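Local coordinates for DR2417 (Deinococcus radiodurans, PDB 4XWW), which probably degrades and matures RNA as a 5'-3' exonuclease, and possibly an endonuclease, of the metallo-beta-lactamase superfamily, working as a homodimer, at residues 103-109 with 128-134; 265-269 with 290-295; 509-514 with 538-543. All blocks are in the same frame, centred on the assembly; numbering follows the deposited sequence.

Contact 1: 103-109 with 128-134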
loop_
_atom_site.group_PDB
_atom_site.type_symbol
_atom_site.label_atom_id
_atom_site.label_comp_id
_atom_site.label_asym_id
_atom_site.label_seq_id
_atom_site.Cartn_x
_atom_site.Cartn_y
_atom_site.Cartn_z
ATOM N N VAL A 103 11.648 -35.448 -14.650
ATOM C CA VAL A 103 12.369 -36.023 -13.517
ATOM C C VAL A 103 11.356 -36.358 -12.425
ATOM O O VAL A 103 10.233 -35.843 -12.433
ATOM C CB VAL A 103 13.453 -35.041 -12.963
ATOM C CG1 VAL A 103 14.473 -34.702 -14.045
ATOM C CG2 VAL A 103 12.804 -33.753 -12.390
ATOM N N PRO A 104 11.742 -37.223 -11.473
ATOM C CA PRO A 104 10.776 -37.516 -10.411
ATOM C C PRO A 104 10.464 -36.297 -9.528
ATOM O O PRO A 104 11.361 -35.534 -9.140
ATOM C CB PRO A 104 11.467 -38.641 -9.612
ATOM C CG PRO A 104 12.389 -39.301 -10.619
ATOM C CD PRO A 104 12.900 -38.141 -11.433
ATOM N N VAL A 105 9.171 -36.108 -9.256
ATOM C CA VAL A 105 8.675 -34.989 -8.464
ATOM C C VAL A 105 7.890 -35.514 -7.263
ATOM O O VAL A 105 6.835 -36.121 -7.426
ATOM C CB VAL A 105 7.777 -34.071 -9.314
ATOM C CG1 VAL A 105 7.274 -32.884 -8.513
ATOM C CG2 VAL A 105 8.521 -33.606 -10.573
ATOM N N TYR A 106 8.414 -35.278 -6.065
ATOM C CA TYR A 106 7.841 -35.833 -4.839
ATOM C C TYR A 106 7.026 -34.832 -4.034
ATOM O O TYR A 106 7.449 -33.691 -3.841
ATOM C CB TYR A 106 8.951 -36.386 -3.946
ATOM C CG TYR A 106 9.661 -37.563 -4.577
ATOM C CD1 TYR A 106 9.199 -38.863 -4.386
ATOM C CD2 TYR A 106 10.772 -37.372 -5.384
ATOM C CE1 TYR A 106 9.846 -39.944 -4.978
ATOM C CE2 TYR A 106 11.418 -38.448 -5.983
ATOM C CZ TYR A 106 10.947 -39.730 -5.780
ATOM O OH TYR A 106 11.598 -40.802 -6.369
ATOM N N GLY A 107 5.861 -35.253 -3.551
ATOM C CA GLY A 107 5.103 -34.380 -2.669
ATOM C C GLY A 107 3.933 -35.077 -2.004
ATOM O O GLY A 107 3.582 -36.187 -2.378
ATOM N N LEU A 108 3.302 -34.409 -1.038
ATOM C CA LEU A 108 2.150 -35.013 -0.350
ATOM C C LEU A 108 0.858 -34.882 -1.185
ATOM O O LEU A 108 0.830 -34.128 -2.155
ATOM C CB LEU A 108 2.007 -34.395 1.043
ATOM C CG LEU A 108 2.970 -35.083 2.013
ATOM C CD1 LEU A 108 4.250 -34.293 2.164
ATOM C CD2 LEU A 108 2.320 -35.359 3.368
ATOM N N PRO A 109 -0.200 -35.644 -0.842
ATOM C CA PRO A 109 -1.330 -35.748 -1.780
ATOM C C PRO A 109 -2.018 -34.428 -2.184
ATOM O O PRO A 109 -2.309 -34.285 -3.371
ATOM C CB PRO A 109 -2.317 -36.644 -1.027
ATOM C CG PRO A 109 -1.474 -37.456 -0.143
ATOM C CD PRO A 109 -0.371 -36.556 0.304
ATOM N N ASP A 128 6.277 -36.662 -13.903
ATOM C CA ASP A 128 6.417 -37.812 -13.022
ATOM C C ASP A 128 6.142 -37.436 -11.563
ATOM O O ASP A 128 7.072 -37.300 -10.763
ATOM C CB ASP A 128 7.824 -38.382 -13.191
ATOM C CG ASP A 128 8.009 -39.722 -12.522
ATOM O OD1 ASP A 128 7.057 -40.264 -11.932
ATOM O OD2 ASP A 128 9.136 -40.230 -12.615
ATOM N N LEU A 129 4.864 -37.261 -11.225
ATOM C CA LEU A 129 4.478 -36.981 -9.845
ATOM C C LEU A 129 4.434 -38.253 -8.986
ATOM O O LEU A 129 3.802 -39.247 -9.351
ATOM C CB LEU A 129 3.118 -36.258 -9.805
ATOM C CG LEU A 129 3.012 -34.947 -10.597
ATOM C CD1 LEU A 129 1.605 -34.317 -10.502
ATOM C CD2 LEU A 129 4.014 -33.958 -10.068
ATOM N N ARG A 130 5.127 -38.208 -7.851
ATOM C CA ARG A 130 5.229 -39.332 -6.931
ATOM C C ARG A 130 4.811 -38.956 -5.517
ATOM O O ARG A 130 5.430 -38.116 -4.865
ATOM C CB ARG A 130 6.652 -39.877 -6.919
ATOM C CG ARG A 130 7.093 -40.385 -8.260
ATOM C CD ARG A 130 8.538 -40.809 -8.222
ATOM N NE ARG A 130 8.992 -41.262 -9.529
ATOM C CZ ARG A 130 10.110 -41.942 -9.736
ATOM N NH1 ARG A 130 10.895 -42.263 -8.712
ATOM N NH2 ARG A 130 10.443 -42.299 -10.962
ATOM N N GLU A 131 3.764 -39.608 -5.039
ATOM C CA GLU A 131 3.213 -39.307 -3.729
ATOM C C GLU A 131 4.085 -39.822 -2.588
ATOM O O GLU A 131 4.567 -40.965 -2.615
ATOM C CB GLU A 131 1.808 -39.895 -3.619
ATOM C CG GLU A 131 1.091 -39.528 -2.343
ATOM C CD GLU A 131 -0.305 -40.111 -2.282
ATOM O OE1 GLU A 131 -1.117 -39.802 -3.181
ATOM O OE2 GLU A 131 -0.582 -40.882 -1.341
ATOM N N VAL A 132 4.272 -38.976 -1.577
ATOM C CA VAL A 132 4.885 -39.402 -0.333
ATOM C C VAL A 132 3.952 -39.109 0.829
ATOM O O VAL A 132 2.910 -38.474 0.670
ATOM C CB VAL A 132 6.245 -38.715 -0.079
ATOM C CG1 VAL A 132 7.278 -39.147 -1.115
ATOM C CG2 VAL A 132 6.104 -37.182 -0.033
ATOM N N THR A 133 4.328 -39.562 2.010
ATOM C CA THR A 133 3.661 -39.077 3.209
ATOM C C THR A 133 4.704 -38.874 4.294
ATOM O O THR A 133 5.871 -39.169 4.084
ATOM C CB THR A 133 2.568 -40.024 3.689
ATOM O OG1 THR A 133 1.802 -39.377 4.717
ATOM C CG2 THR A 133 3.185 -41.301 4.231
ATOM N N TYR A 134 4.292 -38.325 5.432
ATOM C CA TYR A 134 5.241 -38.026 6.494
ATOM C C TYR A 134 5.998 -39.283 6.898
ATOM O O TYR A 134 5.398 -40.346 7.090
ATOM C CB TYR A 134 4.529 -37.428 7.695
ATOM C CG TYR A 134 3.703 -36.228 7.333
ATOM C CD1 TYR A 134 4.292 -35.105 6.754
ATOM C CD2 TYR A 134 2.342 -36.216 7.549
ATOM C CE1 TYR A 134 3.538 -34.000 6.414
ATOM C CE2 TYR A 134 1.582 -35.120 7.207
ATOM C CZ TYR A 134 2.189 -34.016 6.646
ATOM O OH TYR A 134 1.435 -32.934 6.301
HETATM O O HOH W 1 8.581 -34.916 -14.269
#
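V105 and L129 sit abreast on parallel strands, 104-107 and 128-131, whose axes come within 4.6 Å at 33°. V105 N donates to D128 O, R130 N to V105 O, G107 N to R130 O and V132 N to G107 O, the last reaching its oxygen from 46° above the carbonyl plane at 3.0 Å. On the face carrying Y106 and R130, the arginine runs extended from CG to NE beside the tyrosine, its CD 3.6 Å from Y106 CZ, and its NH1 gives the Y106 hydroxyl a bent bond of 2.8 Å. The ring and guanidinium planes stand 83° apart. P104 CB lies over one guanidinium face, while a salt bridge from NH2 to D128 OD2 (3.0 Å) further fixes that group's rotation. V105 CG1 meets L129 CD2 on the other face. Past the strands, L108 CD2 sits over the Y134 ring, 3.7 Å from its centroid, a CH-pi contact. Together with helix 109-122 the strands form a beta-alpha-beta crossover. L129 packs on L112 and V115 of that helix, Y106 meets F148 of strand 144-150 on the opposite face, and strand 77-82 continues the sheet beyond 104-107, leaving 128-131 outermost.

Contact 2: 265-269 with 290-295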
loop_
_atom_site.group_PDB
_atom_site.type_symbol
_atom_site.label_atom_id
_atom_site.label_comp_id
_atom_site.label_asym_id
_atom_site.label_seq_id
_atom_site.Cartn_x
_atom_site.Cartn_y
_atom_site.Cartn_z
ATOM N N ARG A 265 -26.639 -23.266 6.729
ATOM C CA ARG A 265 -26.146 -24.005 5.564
ATOM C C ARG A 265 -25.113 -23.155 4.847
ATOM O O ARG A 265 -25.138 -21.930 4.956
ATOM C CB ARG A 265 -27.281 -24.371 4.610
ATOM C CG ARG A 265 -28.402 -25.234 5.209
ATOM C CD ARG A 265 -27.854 -26.569 5.690
ATOM N NE ARG A 265 -27.282 -27.358 4.599
ATOM C CZ ARG A 265 -27.982 -28.209 3.849
ATOM N NH1 ARG A 265 -29.288 -28.389 4.063
ATOM N NH2 ARG A 265 -27.381 -28.883 2.877
ATOM N N VAL A 266 -24.204 -23.798 4.120
ATOM C CA VAL A 266 -23.046 -23.096 3.585
ATOM C C VAL A 266 -23.056 -23.042 2.057
ATOM O O VAL A 266 -23.350 -24.033 1.391
ATOM C CB VAL A 266 -21.748 -23.760 4.081
ATOM C CG1 VAL A 266 -20.503 -23.064 3.513
ATOM C CG2 VAL A 266 -21.711 -23.718 5.606
ATOM N N VAL A 267 -22.747 -21.864 1.521
ATOM C CA VAL A 267 -22.565 -21.683 0.085
ATOM C C VAL A 267 -21.109 -21.341 -0.142
ATOM O O VAL A 267 -20.581 -20.413 0.475
ATOM C CB VAL A 267 -23.426 -20.538 -0.507
ATOM C CG1 VAL A 267 -23.172 -20.401 -2.007
ATOM C CG2 VAL A 267 -24.905 -20.755 -0.262
ATOM N N MET A 268 -20.460 -22.092 -1.018
ATOM C CA MET A 268 -19.093 -21.780 -1.404
ATOM C C MET A 268 -19.168 -20.924 -2.658
ATOM O O MET A 268 -19.714 -21.349 -3.675
ATOM C CB MET A 268 -18.282 -23.059 -1.637
ATOM C CG MET A 268 -18.202 -23.987 -0.414
ATOM S SD MET A 268 -17.120 -23.409 0.917
ATOM C CE MET A 268 -15.511 -23.903 0.276
ATOM N N GLU A 269 -18.646 -19.705 -2.573
ATOM C CA GLU A 269 -18.785 -18.743 -3.658
ATOM C C GLU A 269 -17.433 -18.309 -4.196
ATOM O O GLU A 269 -16.563 -17.881 -3.445
ATOM C CB GLU A 269 -19.560 -17.510 -3.193
ATOM C CG GLU A 269 -21.054 -17.688 -3.084
ATOM C CD GLU A 269 -21.773 -17.498 -4.409
ATOM O OE1 GLU A 269 -21.333 -16.670 -5.240
ATOM O OE2 GLU A 269 -22.790 -18.179 -4.606
ATOM N N GLU A 290 -22.752 -31.143 6.143
ATOM C CA GLU A 290 -23.928 -31.125 5.282
ATOM C C GLU A 290 -23.486 -30.682 3.900
ATOM O O GLU A 290 -22.524 -29.918 3.779
ATOM C CB GLU A 290 -25.012 -30.179 5.812
ATOM C CG GLU A 290 -25.604 -30.563 7.155
ATOM C CD GLU A 290 -26.636 -29.554 7.639
ATOM O OE1 GLU A 290 -26.275 -28.653 8.431
ATOM O OE2 GLU A 290 -27.809 -29.660 7.227
ATOM N N PRO A 291 -24.188 -31.143 2.856
ATOM C CA PRO A 291 -23.863 -30.715 1.491
ATOM C C PRO A 291 -23.831 -29.194 1.312
ATOM O O PRO A 291 -24.675 -28.488 1.882
ATOM C CB PRO A 291 -24.991 -31.324 0.667
ATOM C CG PRO A 291 -25.348 -32.588 1.427
ATOM C CD PRO A 291 -25.172 -32.252 2.877
ATOM N N PHE A 292 -22.865 -28.694 0.543
ATOM C CA PHE A 292 -22.907 -27.300 0.096
ATOM C C PHE A 292 -24.203 -27.011 -0.655
ATOM O O PHE A 292 -24.728 -27.877 -1.367
ATOM C CB PHE A 292 -21.722 -26.976 -0.814
ATOM C CG PHE A 292 -20.391 -27.101 -0.146
ATOM C CD1 PHE A 292 -20.142 -26.481 1.068
ATOM C CD2 PHE A 292 -19.387 -27.837 -0.735
ATOM C CE1 PHE A 292 -18.896 -26.607 1.682
ATOM C CE2 PHE A 292 -18.145 -27.968 -0.125
ATOM C CZ PHE A 292 -17.903 -27.351 1.082
ATOM N N LEU A 293 -24.716 -25.793 -0.500
ATOM C CA LEU A 293 -25.872 -25.325 -1.264
ATOM C C LEU A 293 -25.459 -24.223 -2.235
ATOM O O LEU A 293 -24.391 -23.634 -2.082
ATOM C CB LEU A 293 -26.972 -24.803 -0.333
ATOM C CG LEU A 293 -27.709 -25.751 0.609
ATOM C CD1 LEU A 293 -28.823 -25.010 1.346
ATOM C CD2 LEU A 293 -28.277 -26.923 -0.151
ATOM N N THR A 294 -26.304 -23.945 -3.225
ATOM C CA THR A 294 -26.081 -22.813 -4.114
ATOM C C THR A 294 -26.768 -21.581 -3.556
ATOM O O THR A 294 -27.614 -21.677 -2.671
ATOM C CB THR A 294 -26.620 -23.048 -5.530
ATOM O OG1 THR A 294 -28.039 -23.204 -5.473
ATOM C CG2 THR A 294 -25.995 -24.284 -6.146
ATOM N N SER A 295 -26.428 -20.426 -4.108
ATOM C CA SER A 295 -27.027 -19.179 -3.655
ATOM C C SER A 295 -28.532 -19.182 -3.898
ATOM O O SER A 295 -29.294 -18.588 -3.137
ATOM C CB SER A 295 -26.384 -17.986 -4.357
ATOM O OG SER A 295 -26.626 -18.035 -5.748
HETATM O O HOH W 2 -24.530 -26.715 4.107
HETATM O O HOH W 3 -21.854 -24.043 -2.843
HETATM O O HOH W 4 -24.266 -16.982 -6.548
HETATM O O HOH W 5 -23.877 -20.202 -5.574
#
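Strand 265-269 is an outermost strand of the five-stranded parallel sheet in the beta-CASP domain, and its side away from strand 306-310 is lined by the loop 290-295 that leads into helix 295-298. R265 and P291 tie one end of this border together: R265 NH2 donates to P291 O at 2.9 Å, nearly straight, with the oxygen in the guanidinium plane. Two bends, at chi2 and chi3, curl the arginine so that its NH2 reaches P291 O, and both faces of its head group are met. E290 OE2 lies over one face, 3.5 Å from R265 NE, a salt bridge of charge alone because no N-H points at the oxygen; E290 OE1 is hydrogen-bonded to H260 ND1. L293 packs on the opposite face. One water accepts hydrogen bonds from R265 NE and V266 N and donates one to P291 O.

In the middle, L293 N donates to V266 O at 2.9 Å and 175°, the one direct backbone hydrogen bond across the pair. The next step is bridged by water instead, which accepts from M268 N and donates to L293 O, and the loop follows the edge of the domain's sheet through one direct backbone bond and this water bridge.

M268 turns toward F292 beneath this border. Its CG sits over the centre of the ring, 3.5 Å from the centroid, a CH-pi contact, while the bend at chi2 (-73°) carries SD obliquely to the ring at 4.3 Å from the same centroid, a Met-aromatic contact. L256 of helix 249-261 touches both V266 and F292. At the far end two waters link E269 OE2 with S295: one accepts from S295 N at 3.0 Å, and the other reaches S295 OG at 2.7 Å.

Contact 3: 509-514 with 538-543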
loop_
_atom_site.group_PDB
_atom_site.type_symbol
_atom_site.label_atom_id
_atom_site.label_comp_id
_atom_site.label_asym_id
_atom_site.label_seq_id
_atom_site.Cartn_x
_atom_site.Cartn_y
_atom_site.Cartn_z
ATOM N N GLN A 509 -0.158 26.446 -28.766
ATOM C CA GLN A 509 1.112 26.945 -28.245
ATOM C C GLN A 509 2.211 25.899 -28.374
ATOM O O GLN A 509 3.350 26.218 -28.711
ATOM C CB GLN A 509 0.977 27.363 -26.782
ATOM C CG GLN A 509 0.031 28.517 -26.533
ATOM C CD GLN A 509 -0.019 28.897 -25.067
ATOM O OE1 GLN A 509 0.996 29.275 -24.480
ATOM N NE2 GLN A 509 -1.196 28.779 -24.461
ATOM N N ILE A 510 1.863 24.650 -28.083
ATOM C CA ILE A 510 2.794 23.538 -28.234
ATOM C C ILE A 510 3.264 23.405 -29.688
ATOM O O ILE A 510 4.449 23.182 -29.951
ATOM C CB ILE A 510 2.153 22.218 -27.764
ATOM C CG1 ILE A 510 1.902 22.263 -26.253
ATOM C CG2 ILE A 510 3.034 21.036 -28.117
ATOM C CD1 ILE A 510 1.101 21.089 -25.722
ATOM N N ARG A 511 2.334 23.566 -30.627
ATOM C CA ARG A 511 2.656 23.529 -32.051
ATOM C C ARG A 511 3.743 24.522 -32.439
ATOM O O ARG A 511 4.707 24.154 -33.108
ATOM C CB ARG A 511 1.412 23.812 -32.893
ATOM C CG ARG A 511 0.643 22.584 -33.333
ATOM C CD ARG A 511 -0.215 22.920 -34.539
ATOM N NE ARG A 511 -1.642 22.887 -34.240
ATOM C CZ ARG A 511 -2.433 21.849 -34.491
ATOM N NH1 ARG A 511 -3.722 21.910 -34.188
ATOM N NH2 ARG A 511 -1.938 20.752 -35.048
ATOM N N ARG A 512 3.580 25.777 -32.019
ATOM C CA ARG A 512 4.480 26.853 -32.442
ATOM C C ARG A 512 5.895 26.658 -31.916
ATOM O O ARG A 512 6.867 26.972 -32.603
ATOM C CB ARG A 512 3.953 28.225 -31.998
ATOM C CG ARG A 512 4.217 28.588 -30.533
ATOM C CD ARG A 512 4.291 30.091 -30.320
ATOM N NE ARG A 512 3.528 30.816 -31.331
ATOM C CZ ARG A 512 2.205 30.945 -31.325
ATOM N NH1 ARG A 512 1.482 30.389 -30.360
ATOM N NH2 ARG A 512 1.604 31.621 -32.293
ATOM N N VAL A 513 6.009 26.138 -30.697
ATOM C CA VAL A 513 7.308 25.930 -30.080
ATOM C C VAL A 513 8.025 24.813 -30.824
ATOM O O VAL A 513 9.215 24.913 -31.131
ATOM C CB VAL A 513 7.178 25.590 -28.582
ATOM C CG1 VAL A 513 8.534 25.253 -27.989
ATOM C CG2 VAL A 513 6.542 26.758 -27.838
ATOM N N ALA A 514 7.279 23.759 -31.130
ATOM C CA ALA A 514 7.794 22.665 -31.935
ATOM C C ALA A 514 8.163 23.153 -33.331
ATOM O O ALA A 514 9.254 22.874 -33.823
ATOM C CB ALA A 514 6.774 21.545 -32.017
ATOM N N ALA A 538 12.639 21.605 -27.266
ATOM C CA ALA A 538 11.935 22.876 -27.122
ATOM C C ALA A 538 10.594 22.710 -26.404
ATOM O O ALA A 538 10.259 23.490 -25.511
ATOM C CB ALA A 538 11.730 23.520 -28.487
ATOM N N VAL A 539 9.834 21.690 -26.792
ATOM C CA VAL A 539 8.525 21.438 -26.193
ATOM C C VAL A 539 8.644 21.030 -24.725
ATOM O O VAL A 539 7.848 21.460 -23.892
ATOM C CB VAL A 539 7.751 20.351 -26.971
ATOM C CG1 VAL A 539 6.435 20.031 -26.281
ATOM C CG2 VAL A 539 7.502 20.807 -28.409
ATOM N N ARG A 540 9.640 20.206 -24.411
ATOM C CA ARG A 540 9.904 19.813 -23.028
ATOM C C ARG A 540 10.171 21.038 -22.161
ATOM O O ARG A 540 9.676 21.144 -21.039
ATOM C CB ARG A 540 11.093 18.852 -22.957
ATOM C CG ARG A 540 11.756 18.781 -21.586
ATOM C CD ARG A 540 10.951 17.937 -20.617
ATOM N NE ARG A 540 10.921 16.533 -21.021
ATOM C CZ ARG A 540 9.809 15.819 -21.150
ATOM N NH1 ARG A 540 8.627 16.377 -20.914
ATOM N NH2 ARG A 540 9.877 14.544 -21.517
ATOM N N ARG A 541 10.958 21.962 -22.702
ATOM C CA ARG A 541 11.269 23.212 -22.020
ATOM C C ARG A 541 10.029 24.085 -21.875
ATOM O O ARG A 541 9.838 24.733 -20.844
ATOM C CB ARG A 541 12.364 23.977 -22.774
ATOM N N PHE A 542 9.188 24.098 -22.906
ATOM C CA PHE A 542 7.989 24.933 -22.904
ATOM C C PHE A 542 6.904 24.415 -21.968
ATOM O O PHE A 542 6.312 25.175 -21.203
ATOM C CB PHE A 542 7.407 25.054 -24.313
ATOM C CG PHE A 542 5.979 25.532 -24.334
ATOM C CD1 PHE A 542 5.660 26.828 -23.946
ATOM C CD2 PHE A 542 4.956 24.686 -24.731
ATOM C CE1 PHE A 542 4.346 27.273 -23.955
ATOM C CE2 PHE A 542 3.641 25.122 -24.747
ATOM C CZ PHE A 542 3.336 26.421 -24.358
ATOM N N THR A 543 6.632 23.118 -22.051
ATOM C CA THR A 543 5.552 22.535 -21.275
ATOM C C THR A 543 5.904 22.580 -19.797
ATOM O O THR A 543 5.041 22.855 -18.966
ATOM C CB THR A 543 5.248 21.103 -21.735
ATOM O OG1 THR A 543 4.613 21.146 -23.020
ATOM C CG2 THR A 543 4.308 20.413 -20.764
#
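V513 and F542 meet between two helical segments, 509-514 and 538-543, whose axes approach to 9.0 Å with their N-to-C directions 140° apart. They belong to helices 504-523 and 528-547, an antiparallel pair in the RNase J C-terminal domain that packs on strands of the same domain. No hydrogen bond crosses between the two segments; they meet through side-chain packing.

F542 is the main projection from its helix. With CG anti to the backbone N (chi1 163°), the ring reaches across to the other helix and is met on several sides. V513 CG2 stands over one face, 4.0 Å from the ring centroid and offset toward the rim, a CH-pi contact. I510 CG1 lies in the ring plane at the edge, 3.7 Å from F542 CE2. V513 thus covers a face and I510, three residues earlier, borders the edge, while Q509 CB approaches obliquely, 3.5 Å from F542 CZ.

The two methyls of V513 divide the work. While CG2 covers the phenyl, CG1 points to the neighbouring turn and touches A538 CB at 3.7 Å. Deeper in, toward the sheet, V539 uses both branches in the same way: CG1 meets I510 CG2 at 4.0 Å and CG2 meets A514. Beneath this layer L482 of strand 479-485 touches both I510 and V539, and L553 of strand 552-556 also packs on V539. The backbones come nearest at A514 and V539, where the small alanine CB lies 3.8 Å from V539 CG2.

In the fold
The three contacts follow one another along the chain, each in a different domain: the metallo-beta-lactamase, beta-CASP and C-terminal domains in turn. Contact 1 lies near the zinc site: L108's side chain is about 7 Å from that of H84 and Y134's about 8 Å from that of H153, both zinc ligands here. Contact 2 is about 17 Å from contact 1 between nearest atoms, yet it comes nearer the RNA, about 5 Å from it against about 14 Å for contact 1. Contact 3 is remote, its centre 65 Å from that of contact 1 and 63 Å from that of contact 2, and about 33 Å from the RNA at the nearest atom; T543's side chain is about 10 Å from a manganese ion.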